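Long-range contact in fructooligosaccharide ABC transporter substrate-binding protein FusA (Streptococcus pneumoniae, PDB 5G5Y), which captures short- and long-chain fructooligosaccharides, with a preference for tetrasaccharides and larger, and serves as the solute-binding subunit of the ABC importer FusABC-MsmK: residues A[81-95]-A[108-120]. Numbering follows the deposited sequence.
Sequences IIPVEDLIDKYMPNL and LMTAPDGHIYSFP. With ZN (zinc ion), chain K.
Glu85 meets His115 and Ile116 because its CG lies between its backbone N and carbonyl carbon (chi1 64°) and the chain bends again at chi2 (-83°), folding the carboxylate back toward residues 115-116. In a His-carboxylate pair, OE2 accepts the hydrogen bond of His115 ND1 at 2.5 Å, on its syn side though somewhat out of the carboxylate plane, and nearly in the plane of the imidazole; OE1 receives the backbone N of Ile116 at 2.9 Å, in a straight bond from above the carboxylate plane. A glutamate suits the first turn of helix 85-91, being long enough to grip side chain and main chain together. An Asx turn, Asp113 OD1 accepting from His115 N, positions the histidine. The Ile116 carbonyl accepts Val84 N at 2.8 Å, tying down the N-cap residue, and the Pro83 ring offers C-H groups to one imidazole face, CG making a CH-pi contact.

Phe119, a large flat ring, can touch four apolar side chains at once. Compact Val84 meets CZ with CG2 at 3.7 Å; Met92 brings SD obliquely to CE1 at 3.5 Å, a Met-aromatic contact, and Leu95 CD2 lies at the ring's edge. Ile88 joins this cluster to Ile116 and reaches Met109 tip to tip, CD1 to CE at 4.0 Å. Backbone hydrogen bonds of Phe119 with Lys309, a substrate-binding residue, and with Met310 connect this packing to the sugar site's neighbourhood.

His115 NE2 binds a zinc ion at 2.3 Å, with waters 2 and 3 as further ligands. Zinc and carboxylate on opposite nitrogens fix the imidazole's rotation, and Glu85's negative charge would probably strengthen histidine as a metal donor.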
ATOM      1  N   ILE A  81     -26.520  -6.456  -1.916  1.00 18.88           N
ATOM      2  CA  ILE A  81     -26.089  -5.248  -2.621  1.00 21.14           C
ATOM      3  C   ILE A  81     -26.494  -5.379  -4.059  1.00 20.55           C
ATOM      4  O   ILE A  81     -26.677  -6.487  -4.527  1.00 22.44           O
ATOM      5  CB  ILE A  81     -24.571  -4.971  -2.483  1.00 20.64           C
ATOM      6  CG1 ILE A  81     -23.687  -6.067  -3.115  1.00 23.22           C
ATOM      7  CG2 ILE A  81     -24.235  -4.781  -1.007  1.00 20.73           C
ATOM      8  CD1 ILE A  81     -22.192  -5.787  -3.073  1.00 22.87           C
ATOM      9  N   ILE A  82     -26.539  -4.263  -4.773  1.00 19.42           N
ATOM     10  CA  ILE A  82     -26.980  -4.249  -6.160  1.00 19.66           C
ATOM     11  C   ILE A  82     -25.858  -3.844  -7.126  1.00 19.89           C
ATOM     12  O   ILE A  82     -24.886  -3.161  -6.716  1.00 17.98           O
ATOM     13  CB  ILE A  82     -28.175  -3.298  -6.362  1.00 20.31           C
ATOM     14  CG1 ILE A  82     -27.807  -1.824  -6.069  1.00 20.72           C
ATOM     15  CG2 ILE A  82     -29.318  -3.762  -5.458  1.00 22.61           C
ATOM     16  CD1 ILE A  82     -28.807  -0.811  -6.601  1.00 20.81           C
ATOM     17  N   PRO A  83     -25.989  -4.260  -8.410  1.00 20.03           N
ATOM     18  CA  PRO A  83     -25.091  -3.727  -9.421  1.00 19.06           C
ATOM     19  C   PRO A  83     -25.352  -2.236  -9.651  1.00 18.60           C
ATOM     20  O   PRO A  83     -26.502  -1.792  -9.635  1.00 18.40           O
ATOM     21  CB  PRO A  83     -25.415  -4.551 -10.681  1.00 21.48           C
ATOM     22  CG  PRO A  83     -26.301  -5.661 -10.245  1.00 22.59           C
ATOM     23  CD  PRO A  83     -26.971  -5.207  -8.978  1.00 21.05           C
ATOM     24  N   VAL A  84     -24.286  -1.479  -9.876  1.00 17.96           N
ATOM     25  CA  VAL A  84     -24.365  -0.021  -9.991  1.00 18.64           C
ATOM     26  C   VAL A  84     -23.837   0.558 -11.312  1.00 18.03           C
ATOM     27  O   VAL A  84     -23.804   1.780 -11.450  1.00 18.60           O
ATOM     28  CB  VAL A  84     -23.589   0.660  -8.838  1.00 17.83           C
ATOM     29  CG1 VAL A  84     -24.133   0.205  -7.501  1.00 18.17           C
ATOM     30  CG2 VAL A  84     -22.095   0.362  -8.929  1.00 18.49           C
ATOM     31  N   GLU A  85     -23.413  -0.286 -12.255  1.00 18.04           N
ATOM     32  CA  GLU A  85     -22.837   0.215 -13.526  1.00 19.17           C
ATOM     33  C   GLU A  85     -23.787   1.149 -14.283  1.00 19.12           C
ATOM     34  O   GLU A  85     -23.330   2.132 -14.842  1.00 20.22           O
ATOM     35  CB  GLU A  85     -22.285  -0.892 -14.444  1.00 21.00           C
ATOM     36  CG  GLU A  85     -23.292  -1.886 -14.993  1.00 22.96           C
ATOM     37  CD  GLU A  85     -23.611  -3.014 -14.033  1.00 24.82           C
ATOM     38  OE1 GLU A  85     -23.111  -3.022 -12.881  1.00 22.87           O
ATOM     39  OE2 GLU A  85     -24.382  -3.902 -14.446  1.00 27.81           O
ATOM     40  N   ASP A  86     -25.079   0.874 -14.246  1.00 19.00           N
ATOM     41  CA  ASP A  86     -26.077   1.693 -14.977  1.00 22.42           C
ATOM     42  C   ASP A  86     -26.279   3.045 -14.287  1.00 19.64           C
ATOM     43  O   ASP A  86     -26.570   4.032 -14.934  1.00 20.16           O
ATOM     44  CB  ASP A  86     -27.429   0.969 -15.090  1.00 25.51           C
ATOM     45  CG  ASP A  86     -27.379  -0.294 -16.003  1.00 33.25           C
ATOM     46  OD1 ASP A  86     -26.480  -0.431 -16.871  1.00 39.28           O
ATOM     47  OD2 ASP A  86     -28.270  -1.166 -15.866  1.00 40.43           O
ATOM     48  N   LEU A  87     -26.140   3.064 -12.965  1.00 18.22           N
ATOM     49  CA  LEU A  87     -26.246   4.275 -12.177  1.00 18.32           C
ATOM     50  C   LEU A  87     -25.052   5.183 -12.468  1.00 17.62           C
ATOM     51  O   LEU A  87     -25.204   6.411 -12.530  1.00 16.48           O
ATOM     52  CB  LEU A  87     -26.326   3.957 -10.675  1.00 19.22           C
ATOM     53  CG  LEU A  87     -27.551   3.142 -10.259  1.00 20.60           C
ATOM     54  CD1 LEU A  87     -27.418   2.738  -8.811  1.00 22.16           C
ATOM     55  CD2 LEU A  87     -28.856   3.909 -10.496  1.00 21.29           C
ATOM     56  N   ILE A  88     -23.876   4.578 -12.693  1.00 16.67           N
ATOM     57  CA  ILE A  88     -22.699   5.361 -13.054  1.00 16.28           C
ATOM     58  C   ILE A  88     -22.947   6.099 -14.360  1.00 18.35           C
ATOM     59  O   ILE A  88     -22.805   7.330 -14.445  1.00 17.27           O
ATOM     60  CB  ILE A  88     -21.429   4.505 -13.153  1.00 16.77           C
ATOM     61  CG1 ILE A  88     -21.101   3.948 -11.762  1.00 16.64           C
ATOM     62  CG2 ILE A  88     -20.266   5.319 -13.729  1.00 16.38           C
ATOM     63  CD1 ILE A  88     -19.989   2.900 -11.743  1.00 16.84           C
ATOM     64  N   ASP A  89     -23.305   5.328 -15.377  1.00 18.81           N
ATOM     65  CA  ASP A  89     -23.545   5.846 -16.691  1.00 22.32           C
ATOM     66  C   ASP A  89     -24.619   6.944 -16.724  1.00 20.21           C
ATOM     67  O   ASP A  89     -24.444   7.948 -17.388  1.00 20.83           O
ATOM     68  CB  ASP A  89     -23.972   4.685 -17.606  1.00 28.39           C
ATOM     69  CG  ASP A  89     -23.970   5.070 -19.074  1.00 36.47           C
ATOM     70  OD1 ASP A  89     -22.947   5.618 -19.564  1.00 46.72           O
ATOM     71  OD2 ASP A  89     -24.982   4.826 -19.748  1.00 44.93           O
ATOM     72  N   LYS A  90     -25.718   6.742 -16.024  1.00 19.85           N
ATOM     73  CA  LYS A  90     -26.861   7.668 -16.101  1.00 20.66           C
ATOM     74  C   LYS A  90     -26.679   8.921 -15.255  1.00 19.73           C
ATOM     75  O   LYS A  90     -27.136  10.000 -15.630  1.00 17.37           O
ATOM     76  CB  LYS A  90     -28.137   6.988 -15.610  1.00 24.39           C
ATOM     77  CG  LYS A  90     -28.793   6.041 -16.578  1.00 29.93           C
ATOM     78  CD  LYS A  90     -30.190   5.698 -16.056  1.00 34.56           C
ATOM     79  CE  LYS A  90     -30.571   4.257 -16.302  1.00 41.79           C
ATOM     80  NZ  LYS A  90     -31.002   4.040 -17.707  1.00 46.65           N
ATOM     81  N   TYR A  91     -26.036   8.776 -14.100  1.00 16.45           N
ATOM     82  CA  TYR A  91     -26.125   9.825 -13.059  1.00 17.45           C
ATOM     83  C   TYR A  91     -24.813  10.341 -12.491  1.00 16.74           C
ATOM     84  O   TYR A  91     -24.836  11.175 -11.559  1.00 15.60           O
ATOM     85  CB  TYR A  91     -26.978   9.332 -11.882  1.00 17.94           C
ATOM     86  CG  TYR A  91     -28.365   8.832 -12.256  1.00 19.80           C
ATOM     87  CD1 TYR A  91     -29.264   9.643 -12.975  1.00 21.30           C
ATOM     88  CD2 TYR A  91     -28.795   7.575 -11.862  1.00 20.82           C
ATOM     89  CE1 TYR A  91     -30.533   9.179 -13.317  1.00 22.30           C
ATOM     90  CE2 TYR A  91     -30.055   7.099 -12.219  1.00 22.60           C
ATOM     91  CZ  TYR A  91     -30.906   7.911 -12.947  1.00 23.78           C
ATOM     92  OH  TYR A  91     -32.151   7.417 -13.258  1.00 27.70           O
ATOM     93  N   MET A  92     -23.675   9.824 -12.971  1.00 15.40           N
ATOM     94  CA  MET A  92     -22.425  10.084 -12.249  1.00 15.51           C
ATOM     95  C   MET A  92     -21.315  10.656 -13.152  1.00 15.57           C
ATOM     96  O   MET A  92     -20.297   9.994 -13.382  1.00 13.63           O
ATOM     97  CB  MET A  92     -22.000   8.857 -11.476  1.00 15.81           C
ATOM     98  CG  MET A  92     -23.070   8.290 -10.549  1.00 14.78           C
ATOM     99  SD  MET A  92     -22.442   6.872  -9.609  1.00 15.57           S
ATOM    100  CE  MET A  92     -21.383   7.721  -8.410  1.00 15.86           C
ATOM    101  N   PRO A  93     -21.522  11.903 -13.674  1.00 15.37           N
ATOM    102  CA  PRO A  93     -20.519  12.499 -14.574  1.00 16.51           C
ATOM    103  C   PRO A  93     -19.099  12.686 -13.975  1.00 15.03           C
ATOM    104  O   PRO A  93     -18.107  12.616 -14.727  1.00 14.66           O
ATOM    105  CB  PRO A  93     -21.131  13.865 -14.960  1.00 15.86           C
ATOM    106  CG  PRO A  93     -22.042  14.191 -13.822  1.00 17.25           C
ATOM    107  CD  PRO A  93     -22.602  12.867 -13.364  1.00 15.93           C
ATOM    108  N   ASN A  94     -18.977  12.973 -12.674  1.00 15.48           N
ATOM    109  CA  ASN A  94     -17.627  13.103 -12.079  1.00 15.02           C
ATOM    110  C   ASN A  94     -16.862  11.775 -12.159  1.00 14.50           C
ATOM    111  O   ASN A  94     -15.725  11.734 -12.576  1.00 14.31           O
ATOM    112  CB  ASN A  94     -17.642  13.643 -10.620  1.00 15.88           C
ATOM    113  CG  ASN A  94     -18.244  15.029 -10.501  1.00 17.62           C
ATOM    114  OD1 ASN A  94     -18.066  15.855 -11.386  1.00 19.96           O
ATOM    115  ND2 ASN A  94     -18.938  15.298  -9.414  1.00 16.85           N
ATOM    116  N   LEU A  95     -17.499  10.693 -11.753  1.00 14.39           N
ATOM    117  CA  LEU A  95     -16.911   9.374 -11.805  1.00 14.57           C
ATOM    118  C   LEU A  95     -16.700   8.956 -13.265  1.00 15.99           C
ATOM    119  O   LEU A  95     -15.670   8.409 -13.608  1.00 14.38           O
ATOM    120  CB  LEU A  95     -17.792   8.369 -11.073  1.00 14.63           C
ATOM    121  CG  LEU A  95     -17.264   6.920 -11.061  1.00 15.17           C
ATOM    122  CD1 LEU A  95     -15.853   6.794 -10.531  1.00 16.34           C
ATOM    123  CD2 LEU A  95     -18.188   6.105 -10.200  1.00 15.84           C
ATOM    124  N   LEU A 108     -10.766  -2.622 -13.061  1.00 19.47           N
ATOM    125  CA  LEU A 108     -10.581  -3.057 -11.664  1.00 19.03           C
ATOM    126  C   LEU A 108     -11.896  -3.084 -10.874  1.00 19.49           C
ATOM    127  O   LEU A 108     -12.021  -3.836  -9.909  1.00 19.45           O
ATOM    128  CB  LEU A 108      -9.571  -2.154 -10.967  1.00 20.09           C
ATOM    129  CG  LEU A 108      -8.123  -2.107 -11.478  1.00 19.95           C
ATOM    130  CD1 LEU A 108      -7.277  -1.225 -10.579  1.00 20.65           C
ATOM    131  CD2 LEU A 108      -7.489  -3.479 -11.609  1.00 20.24           C
ATOM    132  N   MET A 109     -12.869  -2.260 -11.296  1.00 17.49           N
ATOM    133  CA  MET A 109     -14.139  -2.132 -10.629  1.00 17.37           C
ATOM    134  C   MET A 109     -15.115  -3.236 -11.031  1.00 17.21           C
ATOM    135  O   MET A 109     -16.067  -3.515 -10.303  1.00 17.71           O
ATOM    136  CB  MET A 109     -14.747  -0.759 -10.896  1.00 17.45           C
ATOM    137  CG  MET A 109     -13.986   0.397 -10.270  1.00 17.90           C
ATOM    138  SD  MET A 109     -14.589   1.974 -10.916  1.00 19.46           S
ATOM    139  CE  MET A 109     -16.311   1.984 -10.479  1.00 18.63           C
ATOM    140  N   THR A 110     -14.864  -3.894 -12.156  1.00 17.34           N
ATOM    141  CA  THR A 110     -15.857  -4.782 -12.791  1.00 19.05           C
ATOM    142  C   THR A 110     -15.632  -6.233 -12.391  1.00 18.85           C
ATOM    143  O   THR A 110     -14.538  -6.737 -12.571  1.00 20.53           O
ATOM    144  CB  THR A 110     -15.764  -4.629 -14.326  1.00 19.00           C
ATOM    145  OG1 THR A 110     -16.067  -3.279 -14.685  1.00 18.16           O
ATOM    146  CG2 THR A 110     -16.761  -5.493 -15.034  1.00 21.06           C
ATOM    147  N   ALA A 111     -16.666  -6.889 -11.873  1.00 18.75           N
ATOM    148  CA  ALA A 111     -16.593  -8.302 -11.484  1.00 19.19           C
ATOM    149  C   ALA A 111     -16.524  -9.191 -12.725  1.00 20.83           C
ATOM    150  O   ALA A 111     -16.873  -8.740 -13.814  1.00 19.53           O
ATOM    151  CB  ALA A 111     -17.763  -8.655 -10.613  1.00 20.30           C
ATOM    152  N   PRO A 112     -16.046 -10.439 -12.594  1.00 24.25           N
ATOM    153  CA  PRO A 112     -16.032 -11.203 -13.848  1.00 26.43           C
ATOM    154  C   PRO A 112     -17.436 -11.460 -14.455  1.00 24.90           C
ATOM    155  O   PRO A 112     -17.500 -11.692 -15.628  1.00 28.23           O
ATOM    156  CB  PRO A 112     -15.311 -12.508 -13.473  1.00 29.27           C
ATOM    157  CG  PRO A 112     -14.630 -12.223 -12.171  1.00 28.12           C
ATOM    158  CD  PRO A 112     -15.498 -11.223 -11.472  1.00 26.47           C
ATOM    159  N   ASP A 113     -18.530 -11.329 -13.710  1.00 25.01           N
ATOM    160  CA  ASP A 113     -19.889 -11.412 -14.308  1.00 24.51           C
ATOM    161  C   ASP A 113     -20.264 -10.181 -15.181  1.00 24.21           C
ATOM    162  O   ASP A 113     -21.342 -10.154 -15.772  1.00 21.83           O
ATOM    163  CB  ASP A 113     -20.980 -11.726 -13.242  1.00 25.88           C
ATOM    164  CG  ASP A 113     -21.263 -10.538 -12.257  1.00 27.79           C
ATOM    165  OD1 ASP A 113     -20.604  -9.482 -12.395  1.00 24.66           O
ATOM    166  OD2 ASP A 113     -22.140 -10.655 -11.339  1.00 27.27           O
ATOM    167  N   GLY A 114     -19.385  -9.169 -15.263  1.00 22.07           N
ATOM    168  CA  GLY A 114     -19.676  -7.961 -16.003  1.00 21.35           C
ATOM    169  C   GLY A 114     -20.327  -6.835 -15.207  1.00 19.93           C
ATOM    170  O   GLY A 114     -20.440  -5.757 -15.722  1.00 20.55           O
ATOM    171  N   HIS A 115     -20.681  -7.050 -13.938  1.00 19.75           N
ATOM    172  CA  HIS A 115     -21.264  -5.998 -13.103  1.00 19.83           C
ATOM    173  C   HIS A 115     -20.234  -5.226 -12.259  1.00 17.66           C
ATOM    174  O   HIS A 115     -19.148  -5.730 -11.958  1.00 15.12           O
ATOM    175  CB  HIS A 115     -22.307  -6.601 -12.180  1.00 22.02           C
ATOM    176  CG  HIS A 115     -23.493  -7.109 -12.907  1.00 24.71           C
ATOM    177  ND1 HIS A 115     -24.291  -6.273 -13.657  1.00 27.84           N
ATOM    178  CD2 HIS A 115     -24.007  -8.354 -13.046  1.00 26.71           C
ATOM    179  CE1 HIS A 115     -25.255  -6.974 -14.219  1.00 30.50           C
ATOM    180  NE2 HIS A 115     -25.099  -8.235 -13.873  1.00 28.68           N
ATOM    181  N   ILE A 116     -20.605  -4.008 -11.868  1.00 16.27           N
ATOM    182  CA  ILE A 116     -19.837  -3.256 -10.855  1.00 16.12           C
ATOM    183  C   ILE A 116     -20.698  -3.260  -9.596  1.00 16.70           C
ATOM    184  O   ILE A 116     -21.905  -2.966  -9.681  1.00 17.36           O
ATOM    185  CB  ILE A 116     -19.530  -1.827 -11.348  1.00 16.75           C
ATOM    186  CG1 ILE A 116     -18.634  -1.905 -12.583  1.00 16.22           C
ATOM    187  CG2 ILE A 116     -18.874  -0.986 -10.258  1.00 15.58           C
ATOM    188  CD1 ILE A 116     -18.460  -0.591 -13.309  1.00 16.86           C
ATOM    189  N   TYR A 117     -20.112  -3.639  -8.449  1.00 15.88           N
ATOM    190  CA  TYR A 117     -20.849  -3.746  -7.185  1.00 16.52           C
ATOM    191  C   TYR A 117     -20.480  -2.732  -6.118  1.00 15.96           C
ATOM    192  O   TYR A 117     -21.078  -2.745  -5.053  1.00 15.79           O
ATOM    193  CB  TYR A 117     -20.672  -5.153  -6.608  1.00 18.65           C
ATOM    194  CG  TYR A 117     -21.293  -6.219  -7.476  1.00 21.14           C
ATOM    195  CD1 TYR A 117     -22.675  -6.341  -7.565  1.00 24.02           C
ATOM    196  CD2 TYR A 117     -20.512  -7.104  -8.207  1.00 25.61           C
ATOM    197  CE1 TYR A 117     -23.270  -7.325  -8.346  1.00 25.97           C
ATOM    198  CE2 TYR A 117     -21.105  -8.116  -8.986  1.00 25.86           C
ATOM    199  CZ  TYR A 117     -22.486  -8.213  -9.047  1.00 27.03           C
ATOM    200  OH  TYR A 117     -23.104  -9.173  -9.855  1.00 28.99           O
ATOM    201  N   SER A 118     -19.493  -1.876  -6.374  1.00 14.36           N
ATOM    202  CA  SER A 118     -18.997  -1.002  -5.332  1.00 14.11           C
ATOM    203  C   SER A 118     -18.306   0.185  -5.936  1.00 13.68           C
ATOM    204  O   SER A 118     -17.934   0.156  -7.108  1.00 13.78           O
ATOM    205  CB  SER A 118     -18.051  -1.756  -4.361  1.00 14.67           C
ATOM    206  OG  SER A 118     -16.866  -2.187  -4.972  1.00 15.57           O
ATOM    207  N   PHE A 119     -18.139   1.225  -5.142  1.00 12.75           N
ATOM    208  CA  PHE A 119     -17.450   2.425  -5.584  1.00 12.83           C
ATOM    209  C   PHE A 119     -16.093   2.542  -4.878  1.00 12.99           C
ATOM    210  O   PHE A 119     -16.022   2.427  -3.654  1.00 12.69           O
ATOM    211  CB  PHE A 119     -18.295   3.650  -5.276  1.00 13.22           C
ATOM    212  CG  PHE A 119     -19.627   3.648  -5.967  1.00 13.03           C
ATOM    213  CD1 PHE A 119     -19.749   4.149  -7.252  1.00 13.93           C
ATOM    214  CD2 PHE A 119     -20.756   3.154  -5.351  1.00 13.96           C
ATOM    215  CE1 PHE A 119     -20.974   4.156  -7.914  1.00 14.42           C
ATOM    216  CE2 PHE A 119     -22.001   3.176  -6.007  1.00 14.50           C
ATOM    217  CZ  PHE A 119     -22.102   3.677  -7.278  1.00 14.28           C
ATOM    218  N   PRO A 120     -15.018   2.820  -5.646  1.00 12.61           N
ATOM    219  CA  PRO A 120     -13.694   2.686  -5.119  1.00 12.92           C
ATOM    220  C   PRO A 120     -13.162   3.938  -4.427  1.00 12.93           C
ATOM    221  O   PRO A 120     -13.693   5.070  -4.583  1.00 12.51           O
ATOM    222  CB  PRO A 120     -12.851   2.407  -6.365  1.00 13.12           C
ATOM    223  CG  PRO A 120     -13.539   3.188  -7.406  1.00 13.09           C
ATOM    224  CD  PRO A 120     -14.991   2.970  -7.120  1.00 12.79           C
TER
HETATM  225 ZN    ZN K1544     -25.997 -10.312 -14.453  1.00 52.03          ZN
HETATM  226  O   HOH W   1     -23.760  -1.884  -4.517  1.00 14.67           O
HETATM  227  O   HOH W   2     -23.987 -11.612 -15.253  1.00 43.11           O
HETATM  228  O   HOH W   3     -27.696  -9.256 -14.011  1.00 45.35           O
HETATM  229  O   HOH W   4     -25.583  -9.865 -15.980  1.00 33.13           O